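Local coordinates for beta-galactosidase (Geobacillus stearothermophilus, PDB 4OIF), which probably hydrolyses terminal non-reducing beta-D-galactose residues from beta-D-galactosides, as a trimeric member of glycoside hydrolase family 42, at residues P30-A35 / Q361-R366; K72-I77 / E142-H147; P242-T247 / H277-S282. All blocks are in the same frame, centred on the assembly; numbering follows the deposited sequence. Where two conformers were deposited one is given.

How the contacts relate
All three contacts belong to the TIM barrel, where a sheet whose main strands run parallel curls round and closes by pairing strand 16-21 with strand 356-359. Contact 1 spans that closure, joining helix 30-42 to the segment after the last strand, so contacts 2 and 3 are nested within it. Contact 2 packs helix 68-79 against the end of helix 127-144 and the turn after it; contact 3 follows in series, linking the end of helix 218-246 to the approach to strand 282-284. Centres of contacts 1 and 2 lie about 19 Å apart, those of 2 and 3, which touch, about 18 Å. Separate contacts thus join outer helices to one another and to neighbouring loops round the barrel.

Contact 1. Residues P30-A35 / Q361-R366; sequences PDILQA and QWRKSR
Ile32 lays its CG2 methyl over one face of the Arg363 guanidinium, 3.3 Å above the plane and displaced toward the rim. Its nearest neighbour there is NE: Ile32 CG2 lies 3.3 Å from Arg363 NE, and the same methyl is 3.6 Å from Arg363 CZ. The methyl also touches the last methylene of the arginine, Arg363 CD. Ala35, one helical turn further on, adds a looser contact, with Ala35 CB 4.1 Å from Arg363 NH2 in an oblique approach. What meets the guanidinium across the two segments is therefore an aliphatic patch of the helix against a flat cationic group, a contact of dispersion and shape in which the polar N-H groups can be used elsewhere.

Two features bring the guanidinium here. Arg363 sends CG anti to its own N (chi1 -173°), and the chain runs out extended toward the helix before bending at chi3 (-75°), which turns the flat group beneath Ile32. The long side chain spans a wide gap, since Ile32 CA and Arg363 CA are 9.7 Å apart.

The charge is met just outside the two segments: Arg363 NE forms a salt bridge with Asp36, the residue following Ala35, while NH1 bonds to Asn381. Asp36 OD1 also accepts from Trp362 NE1, so one carboxylate oxygen ties two successive side chains of 361-366 to helix 30-42. Trp362 in turn packs on Leu39 and Met40 and meets the Tyr21 ring at a steep angle.

The arrangement is that of a closed TIM barrel, where the first helix after the first strand packs against the segment leaving the last strand, far from one another in sequence but adjacent around the ring.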
loop_
_atom_site.group_PDB
_atom_site.type_symbol
_atom_site.label_atom_id
_atom_site.label_comp_id
_atom_site.label_asym_id
_atom_site.label_seq_id
_atom_site.Cartn_x
_atom_site.Cartn_y
_atom_site.Cartn_z
ATOM N N PRO A 30 -28.584 4.867 -36.821
ATOM C CA PRO A 30 -28.141 5.224 -38.174
ATOM C C PRO A 30 -27.841 6.718 -38.313
ATOM O O PRO A 30 -27.036 7.094 -39.167
ATOM C CB PRO A 30 -29.319 4.798 -39.066
ATOM C CG PRO A 30 -30.478 4.598 -38.139
ATOM C CD PRO A 30 -29.889 4.185 -36.825
ATOM N N ASP A 31 -28.451 7.548 -37.473
ATOM C CA ASP A 31 -28.153 8.973 -37.498
ATOM C C ASP A 31 -26.691 9.235 -37.121
ATOM O O ASP A 31 -26.005 10.015 -37.784
ATOM C CB ASP A 31 -29.093 9.734 -36.569
ATOM C CG ASP A 31 -28.995 9.274 -35.144
ATOM O OD1 ASP A 31 -28.841 8.060 -34.925
ATOM O OD2 ASP A 31 -29.050 10.132 -34.239
ATOM N N ILE A 32 -26.217 8.566 -36.075
ATOM C CA ILE A 32 -24.838 8.696 -35.610
ATOM C C ILE A 32 -23.848 8.170 -36.656
ATOM O O ILE A 32 -22.783 8.761 -36.873
ATOM C CB ILE A 32 -24.631 7.951 -34.269
ATOM C CG1 ILE A 32 -25.515 8.565 -33.180
ATOM C CG2 ILE A 32 -23.163 7.985 -33.835
ATOM C CD1 ILE A 32 -25.064 9.951 -32.757
ATOM N N LEU A 33 -24.214 7.071 -37.314
ATOM C CA LEU A 33 -23.340 6.449 -38.310
ATOM C C LEU A 33 -23.263 7.328 -39.547
ATOM O O LEU A 33 -22.221 7.416 -40.199
ATOM C CB LEU A 33 -23.829 5.038 -38.679
ATOM C CG LEU A 33 -23.902 4.027 -37.525
ATOM C CD1 LEU A 33 -24.418 2.686 -37.998
ATOM C CD2 LEU A 33 -22.561 3.871 -36.811
ATOM N N GLN A 34 -24.367 7.998 -39.854
ATOM C CA GLN A 34 -24.385 8.935 -40.964
ATOM C C GLN A 34 -23.546 10.166 -40.628
ATOM O O GLN A 34 -22.778 10.656 -41.454
ATOM C CB GLN A 34 -25.818 9.329 -41.297
ATOM C CG GLN A 34 -25.997 9.993 -42.643
ATOM C CD GLN A 34 -27.456 9.987 -43.077
ATOM O OE1 GLN A 34 -28.264 9.197 -42.572
ATOM N NE2 GLN A 34 -27.802 10.864 -44.017
ATOM N N ALA A 35 -23.678 10.644 -39.398
ATOM C CA ALA A 35 -22.959 11.835 -38.988
ATOM C C ALA A 35 -21.462 11.557 -38.989
ATOM O O ALA A 35 -20.661 12.415 -39.362
ATOM C CB ALA A 35 -23.431 12.297 -37.613
ATOM N N GLN A 361 -10.222 7.491 -29.547
ATOM C CA GLN A 361 -10.890 6.757 -30.615
ATOM C C GLN A 361 -11.598 7.782 -31.512
ATOM O O GLN A 361 -11.400 8.984 -31.347
ATOM C CB GLN A 361 -11.888 5.736 -30.048
ATOM C CG GLN A 361 -12.954 6.335 -29.145
ATOM C CD GLN A 361 -13.949 5.298 -28.622
ATOM O OE1 GLN A 361 -14.334 4.372 -29.334
ATOM N NE2 GLN A 361 -14.377 5.465 -27.373
ATOM N N TRP A 362 -12.412 7.326 -32.460
ATOM C CA TRP A 362 -13.129 8.266 -33.311
ATOM C C TRP A 362 -14.226 8.980 -32.535
ATOM O O TRP A 362 -14.271 10.211 -32.484
ATOM C CB TRP A 362 -13.749 7.572 -34.518
ATOM C CG TRP A 362 -14.732 8.461 -35.220
ATOM C CD1 TRP A 362 -16.092 8.327 -35.246
ATOM C CD2 TRP A 362 -14.432 9.656 -35.956
ATOM N NE1 TRP A 362 -16.655 9.350 -35.969
ATOM C CE2 TRP A 362 -15.659 10.178 -36.419
ATOM C CE3 TRP A 362 -13.244 10.332 -36.272
ATOM C CZ2 TRP A 362 -15.731 11.343 -37.192
ATOM C CZ3 TRP A 362 -13.316 11.484 -37.036
ATOM C CH2 TRP A 362 -14.551 11.981 -37.479
ATOM N N ARG A 363 -15.117 8.188 -31.951
ATOM C CA ARG A 363 -16.248 8.714 -31.205
ATOM C C ARG A 363 -16.284 8.140 -29.788
ATOM O O ARG A 363 -16.147 6.933 -29.597
ATOM C CB ARG A 363 -17.555 8.403 -31.946
ATOM C CG ARG A 363 -18.789 9.056 -31.342
ATOM C CD ARG A 363 -20.074 8.668 -32.088
ATOM N NE ARG A 363 -20.197 9.351 -33.377
ATOM C CZ ARG A 363 -20.702 10.576 -33.548
ATOM N NH1 ARG A 363 -21.145 11.296 -32.514
ATOM N NH2 ARG A 363 -20.754 11.088 -34.767
ATOM N N LYS A 364 -16.476 9.008 -28.801
ATOM C CA LYS A 364 -16.580 8.585 -27.409
ATOM C C LYS A 364 -17.643 7.523 -27.199
ATOM O O LYS A 364 -18.743 7.599 -27.758
ATOM C CB LYS A 364 -16.873 9.784 -26.495
ATOM C CG LYS A 364 -15.671 10.725 -26.357
ATOM C CD LYS A 364 -15.880 11.802 -25.310
ATOM C CE LYS A 364 -14.644 12.682 -25.189
ATOM N NZ LYS A 364 -14.941 13.947 -24.449
ATOM N N SER A 365 -17.291 6.527 -26.395
ATOM C CA SER A 365 -18.245 5.539 -25.919
ATOM C C SER A 365 -19.302 6.215 -25.064
ATOM O O SER A 365 -18.989 7.058 -24.251
ATOM C CB SER A 365 -17.529 4.448 -25.117
ATOM O OG SER A 365 -16.745 3.643 -25.971
ATOM N N ARG A 366 -20.558 5.850 -25.230
ATOM C CA ARG A 366 -21.570 6.508 -24.429
ATOM C C ARG A 366 -21.556 6.015 -22.993
ATOM O O ARG A 366 -21.917 6.745 -22.064
ATOM C CB ARG A 366 -22.949 6.294 -25.020
ATOM C CG ARG A 366 -23.963 7.194 -24.382
ATOM C CD ARG A 366 -25.286 7.058 -25.052
ATOM N NE ARG A 366 -26.290 7.860 -24.379
ATOM C CZ ARG A 366 -27.588 7.632 -24.493
ATOM N NH1 ARG A 366 -28.014 6.624 -25.250
ATOM N NH2 ARG A 366 -28.452 8.398 -23.846
#

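Contact 2. Residues K72-I77 / E142-H147; sequences KVFDDI and ERYGDH
Phe74 fits between Tyr144 and His147, and each part of it has its own neighbour. Phe74 CB sits over one face of the imidazole, 3.7 Å from His147 NE2, as a CH-pi contact. The ring begins at chi1 -95°, well off a staggered value, and from there its two sides diverge in what they meet. Phe74 CD2 turns an edge to the His147 ring, the two planes steeply inclined. Phe74 CD1, on the other side, lies 3.7 Å from Tyr144 CD1, and CE1 continues over the tyrosine ring. At the tip, Phe74 CZ reaches Tyr144 CB at 3.9 Å. The phenyl and phenol planes are only 7° from parallel, with centroids 4.5 Å apart: an offset stack. Arg143 CG covers the opposite face of Tyr144, whose hydroxyl bonds to Asp71, and Val84 and Leu86 of strand 83-87 pack against Phe74.

A polar link lies at the edge of this cluster. His147 NE2 donates to Asp75 OD1 over 2.9 Å, almost straight at 169°, with the oxygen in the imidazole plane. His147 ND1 is bonded to the backbone N of Ala149. Since that peptide nitrogen can only donate, ND1 is the acceptor, and the imidazole is probably neutral with its proton on NE2, its rotation fixed by bonds at both nitrogens.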
loop_
_atom_site.group_PDB
_atom_site.type_symbol
_atom_site.label_atom_id
_atom_site.label_comp_id
_atom_site.label_asym_id
_atom_site.label_seq_id
_atom_site.Cartn_x
_atom_site.Cartn_y
_atom_site.Cartn_z
ATOM N N LYS A 72 -21.380 -2.896 -44.610
ATOM C CA LYS A 72 -21.816 -1.540 -44.865
ATOM C C LYS A 72 -20.767 -0.549 -44.388
ATOM O O LYS A 72 -20.557 0.468 -45.036
ATOM C CB LYS A 72 -23.172 -1.254 -44.221
ATOM C CG LYS A 72 -23.548 0.219 -44.298
ATOM C CD LYS A 72 -25.022 0.449 -44.593
ATOM C CE LYS A 72 -25.326 1.943 -44.690
ATOM N NZ LYS A 72 -24.988 2.662 -43.423
ATOM N N VAL A 73 -20.093 -0.845 -43.279
ATOM C CA VAL A 73 -18.997 0.020 -42.837
ATOM C C VAL A 73 -17.870 0.104 -43.888
ATOM O O VAL A 73 -17.404 1.204 -44.204
ATOM C CB VAL A 73 -18.423 -0.448 -41.470
ATOM C CG1 VAL A 73 -17.027 0.138 -41.208
ATOM C CG2 VAL A 73 -19.391 -0.091 -40.343
ATOM N N PHE A 74 -17.448 -1.042 -44.432
ATOM C CA PHE A 74 -16.367 -1.077 -45.430
ATOM C C PHE A 74 -16.742 -0.275 -46.651
ATOM O O PHE A 74 -15.952 0.556 -47.149
ATOM C CB PHE A 74 -16.041 -2.505 -45.865
ATOM C CG PHE A 74 -14.903 -3.134 -45.103
ATOM C CD1 PHE A 74 -15.120 -3.730 -43.867
ATOM C CD2 PHE A 74 -13.623 -3.150 -45.635
ATOM C CE1 PHE A 74 -14.083 -4.315 -43.167
ATOM C CE2 PHE A 74 -12.580 -3.734 -44.939
ATOM C CZ PHE A 74 -12.814 -4.323 -43.699
ATOM N N ASP A 75 -17.966 -0.514 -47.121
ATOM C CA ASP A 75 -18.441 0.202 -48.298
ATOM C C ASP A 75 -18.519 1.704 -48.036
ATOM O O ASP A 75 -18.053 2.486 -48.846
ATOM C CB ASP A 75 -19.792 -0.341 -48.762
ATOM C CG ASP A 75 -19.658 -1.669 -49.493
ATOM O OD1 ASP A 75 -18.506 -2.056 -49.809
ATOM O OD2 ASP A 75 -20.695 -2.323 -49.756
ATOM N N ASP A 76 -19.083 2.091 -46.898
ATOM C CA ASP A 76 -19.287 3.498 -46.549
ATOM C C ASP A 76 -17.979 4.259 -46.397
ATOM O O ASP A 76 -17.855 5.403 -46.837
ATOM C CB ASP A 76 -20.082 3.630 -45.243
ATOM C CG ASP A 76 -21.547 3.361 -45.430
ATOM O OD1 ASP A 76 -21.982 3.291 -46.590
ATOM O OD2 ASP A 76 -22.273 3.243 -44.425
ATOM N N ILE A 77 -17.011 3.640 -45.736
ATOM C CA ILE A 77 -15.744 4.309 -45.525
ATOM C C ILE A 77 -15.061 4.439 -46.866
ATOM O O ILE A 77 -14.481 5.493 -47.165
ATOM C CB ILE A 77 -14.879 3.554 -44.515
ATOM C CG1 ILE A 77 -15.415 3.813 -43.108
ATOM C CG2 ILE A 77 -13.402 3.955 -44.622
ATOM C CD1 ILE A 77 -14.815 2.915 -42.083
ATOM N N GLU A 142 -11.697 -14.083 -45.609
ATOM C CA GLU A 142 -12.512 -14.561 -46.713
ATOM C C GLU A 142 -13.398 -13.450 -47.226
ATOM O O GLU A 142 -13.491 -13.239 -48.432
ATOM C CB GLU A 142 -13.394 -15.748 -46.306
ATOM C CG GLU A 142 -12.672 -17.055 -46.074
ATOM C CD GLU A 142 -13.624 -18.183 -45.683
ATOM O OE1 GLU A 142 -14.795 -17.893 -45.354
ATOM O OE2 GLU A 142 -13.197 -19.353 -45.703
ATOM N N ARG A 143 -14.059 -12.744 -46.306
ATOM C CA ARG A 143 -15.076 -11.785 -46.709
ATOM C C ARG A 143 -14.522 -10.422 -47.133
ATOM O O ARG A 143 -15.046 -9.811 -48.060
ATOM C CB ARG A 143 -16.099 -11.590 -45.592
ATOM C CG ARG A 143 -17.233 -10.684 -45.992
ATOM C CD ARG A 143 -18.263 -10.552 -44.903
ATOM N NE ARG A 143 -19.138 -11.699 -44.904
ATOM C CZ ARG A 143 -20.404 -11.665 -45.278
ATOM N NH1 ARG A 143 -20.948 -10.520 -45.644
ATOM N NH2 ARG A 143 -21.125 -12.776 -45.258
ATOM N N TYR A 144 -13.465 -9.944 -46.484
ATOM C CA TYR A 144 -13.012 -8.573 -46.726
ATOM C C TYR A 144 -11.646 -8.479 -47.404
ATOM O O TYR A 144 -11.205 -7.391 -47.772
ATOM C CB TYR A 144 -12.997 -7.793 -45.404
ATOM C CG TYR A 144 -14.343 -7.815 -44.731
ATOM C CD1 TYR A 144 -15.418 -7.136 -45.276
ATOM C CD2 TYR A 144 -14.553 -8.548 -43.576
ATOM C CE1 TYR A 144 -16.664 -7.165 -44.683
ATOM C CE2 TYR A 144 -15.790 -8.588 -42.979
ATOM C CZ TYR A 144 -16.843 -7.889 -43.533
ATOM O OH TYR A 144 -18.082 -7.921 -42.933
ATOM N N GLY A 145 -10.994 -9.624 -47.584
ATOM C CA GLY A 145 -9.624 -9.648 -48.046
ATOM C C GLY A 145 -9.381 -8.960 -49.371
ATOM O O GLY A 145 -8.317 -8.381 -49.585
ATOM N N ASP A 146 -10.374 -8.999 -50.257
ATOM C CA ASP A 146 -10.228 -8.389 -51.576
ATOM C C ASP A 146 -10.924 -7.030 -51.673
ATOM O O ASP A 146 -11.006 -6.436 -52.742
ATOM C CB ASP A 146 -10.759 -9.327 -52.661
ATOM C CG ASP A 146 -12.259 -9.542 -52.573
ATOM O OD1 ASP A 146 -12.858 -9.238 -51.517
ATOM O OD2 ASP A 146 -12.835 -10.037 -53.567
ATOM N N HIS A 147 -11.417 -6.526 -50.550
ATOM C CA HIS A 147 -12.101 -5.240 -50.563
ATOM C C HIS A 147 -11.064 -4.131 -50.721
ATOM O O HIS A 147 -10.041 -4.133 -50.036
ATOM C CB HIS A 147 -12.913 -5.031 -49.292
ATOM C CG HIS A 147 -13.905 -3.914 -49.387
ATOM N ND1 HIS A 147 -13.531 -2.587 -49.426
ATOM C CD2 HIS A 147 -15.259 -3.927 -49.434
ATOM C CE1 HIS A 147 -14.612 -1.833 -49.510
ATOM N NE2 HIS A 147 -15.674 -2.619 -49.511
#

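Contact 3. Residues P242-T247 / H277-S282; sequences PLRELT and HLDVIS
Arg244 and Asp279 hold the closest approach of the two backbones, yet their CA atoms are still 11.3 Å apart. Residues 242-246 are the final turn and a little more of helix 218-246, kinked at Pro242 and Leu243. The helix ends at Leu246; Thr247 is the first residue to leave helical phi/psi, though its N still bonds to Leu243 O. Its hydroxyl donates to the same carbonyl, with Thr247 OG1 2.7 Å from Leu243 O on a lone pair, so that one oxygen accepts from both the backbone N and the hydroxyl of the threonine. The other segment leads into strand 282-284.

With its chain bent at chi2 (-54°), Arg244 reaches out from the helix and meets the carboxylate head-on, using both terminal nitrogens. The result is a salt bridge of two hydrogen bonds, Arg244 NH1 to Asp279 OD2 and Arg244 NH2 to Asp279 OD1, both 3.0 Å, the second fairly straight at 164°. The pairing is twisted: guanidinium and carboxylate planes lie 38° apart, and Asp279 OD1 is met on its syn side but well out of the carboxylate plane. Asp279 OD2 has a second donor in the backbone N of Ile252, at the start of strand 252-259, while His277 ND1 bonds to Glu237 further back on the helix. Replacing Arg244 by a leucine is likely to leave the Asp279 carboxylate without its countercharge, held chiefly through the Ile252 amide and freer to turn about its remaining bond.

The bridge sits where the loop after helix 218-246 leads into strand 252-259 and where the neighbouring parallel strand 282-284 is about to begin. It is a surface contact at the N-terminal ends of the strands, opposite the face that carries the catalytic residues in TIM-barrel enzymes, and probably here.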
loop_
_atom_site.group_PDB
_atom_site.type_symbol
_atom_site.label_atom_id
_atom_site.label_comp_id
_atom_site.label_asym_id
_atom_site.label_seq_id
_atom_site.Cartn_x
_atom_site.Cartn_y
_atom_site.Cartn_z
ATOM N N PRO A 242 -4.555 -17.678 -41.497
ATOM C CA PRO A 242 -5.426 -17.425 -42.658
ATOM C C PRO A 242 -5.193 -16.056 -43.286
ATOM O O PRO A 242 -5.510 -15.825 -44.453
ATOM C CB PRO A 242 -6.831 -17.503 -42.065
ATOM C CG PRO A 242 -6.649 -17.059 -40.647
ATOM C CD PRO A 242 -5.302 -17.603 -40.226
ATOM N N LEU A 243 -4.648 -15.141 -42.504
ATOM C CA LEU A 243 -4.322 -13.834 -43.032
ATOM C C LEU A 243 -3.200 -13.974 -44.062
ATOM O O LEU A 243 -3.205 -13.312 -45.092
ATOM C CB LEU A 243 -3.932 -12.881 -41.901
ATOM C CG LEU A 243 -5.052 -12.116 -41.192
ATOM C CD1 LEU A 243 -6.257 -12.979 -40.840
ATOM C CD2 LEU A 243 -4.494 -11.448 -39.950
ATOM N N ARG A 244 -2.245 -14.852 -43.797
ATOM C CA ARG A 244 -1.175 -15.074 -44.762
ATOM C C ARG A 244 -1.688 -15.850 -45.961
ATOM O O ARG A 244 -1.328 -15.544 -47.104
ATOM C CB ARG A 244 -0.004 -15.823 -44.138
ATOM C CG ARG A 244 0.742 -15.045 -43.064
ATOM C CD ARG A 244 1.196 -13.688 -43.566
ATOM N NE ARG A 244 2.339 -13.193 -42.799
ATOM C CZ ARG A 244 2.779 -11.941 -42.840
ATOM N NH1 ARG A 244 2.174 -11.033 -43.605
ATOM N NH2 ARG A 244 3.819 -11.594 -42.101
ATOM N N GLU A 245 -2.515 -16.865 -45.707
ATOM C CA GLU A 245 -3.034 -17.649 -46.825
ATOM C C GLU A 245 -3.849 -16.792 -47.786
ATOM O O GLU A 245 -3.615 -16.790 -48.991
ATOM C CB GLU A 245 -3.904 -18.806 -46.338
ATOM C CG GLU A 245 -3.142 -19.970 -45.748
ATOM C CD GLU A 245 -4.061 -21.096 -45.303
ATOM O OE1 GLU A 245 -5.241 -21.130 -45.747
ATOM O OE2 GLU A 245 -3.593 -21.943 -44.506
ATOM N N LEU A 246 -4.811 -16.060 -47.241
ATOM C CA LEU A 246 -5.809 -15.411 -48.064
ATOM C C LEU A 246 -5.429 -13.992 -48.456
ATOM O O LEU A 246 -5.888 -13.487 -49.475
ATOM C CB LEU A 246 -7.154 -15.419 -47.338
ATOM C CG LEU A 246 -7.653 -16.832 -47.015
ATOM C CD1 LEU A 246 -8.985 -16.776 -46.323
ATOM C CD2 LEU A 246 -7.771 -17.653 -48.276
ATOM N N THR A 247 -4.594 -13.339 -47.658
ATOM C CA THR A 247 -4.253 -11.948 -47.944
ATOM C C THR A 247 -2.763 -11.638 -47.753
ATOM O O THR A 247 -2.400 -10.743 -46.990
ATOM C CB THR A 247 -5.095 -10.980 -47.058
ATOM O OG1 THR A 247 -4.946 -11.303 -45.661
ATOM C CG2 THR A 247 -6.568 -11.048 -47.438
ATOM N N HIS A 277 8.229 -10.839 -36.177
ATOM C CA HIS A 277 7.036 -11.528 -36.668
ATOM C C HIS A 277 6.026 -10.587 -37.320
ATOM O O HIS A 277 5.019 -11.037 -37.851
ATOM C CB HIS A 277 6.361 -12.301 -35.526
ATOM C CG HIS A 277 7.231 -13.367 -34.933
ATOM N ND1 HIS A 277 7.091 -14.704 -35.246
ATOM C CD2 HIS A 277 8.276 -13.289 -34.072
ATOM C CE1 HIS A 277 8.000 -15.403 -34.588
ATOM N NE2 HIS A 277 8.729 -14.569 -33.866
ATOM N N LEU A 278 6.303 -9.288 -37.288
ATOM C CA LEU A 278 5.378 -8.301 -37.829
ATOM C C LEU A 278 5.886 -7.700 -39.138
ATOM O O LEU A 278 7.089 -7.690 -39.394
ATOM C CB LEU A 278 5.142 -7.192 -36.808
ATOM C CG LEU A 278 4.641 -7.625 -35.428
ATOM C CD1 LEU A 278 4.573 -6.409 -34.502
ATOM C CD2 LEU A 278 3.284 -8.308 -35.522
ATOM N N ASP A 279 4.970 -7.208 -39.970
ATOM C CA ASP A 279 5.369 -6.526 -41.201
ATOM C C ASP A 279 5.756 -5.095 -40.864
ATOM O O ASP A 279 6.678 -4.534 -41.450
ATOM C CB ASP A 279 4.242 -6.540 -42.247
ATOM C CG ASP A 279 3.889 -7.941 -42.704
ATOM O OD1 ASP A 279 4.797 -8.806 -42.724
ATOM O OD2 ASP A 279 2.705 -8.180 -43.041
ATOM N N VAL A 280 5.044 -4.520 -39.901
ATOM C CA VAL A 280 5.245 -3.132 -39.533
ATOM C C VAL A 280 4.975 -2.958 -38.031
ATOM O O VAL A 280 4.099 -3.618 -37.459
ATOM C CB VAL A 280 4.346 -2.181 -40.404
ATOM C CG1 VAL A 280 2.892 -2.580 -40.311
ATOM C CG2 VAL A 280 4.548 -0.712 -40.031
ATOM N N ILE A 281 5.780 -2.107 -37.395
ATOM C CA ILE A 281 5.644 -1.813 -35.977
ATOM C C ILE A 281 4.670 -0.667 -35.780
ATOM O O ILE A 281 4.697 0.322 -36.518
ATOM C CB ILE A 281 6.990 -1.433 -35.322
ATOM C CG1 ILE A 281 8.026 -2.539 -35.530
ATOM C CG2 ILE A 281 6.790 -1.130 -33.840
ATOM C CD1 ILE A 281 7.542 -3.927 -35.117
ATOM N N SER A 282 3.801 -0.804 -34.792
ATOM C CA SER A 282 2.854 0.252 -34.490
ATOM C C SER A 282 2.698 0.341 -32.998
ATOM O O SER A 282 2.875 -0.664 -32.315
ATOM C CB SER A 282 1.496 0.001 -35.159
ATOM O OG SER A 282 0.760 -0.968 -34.449
#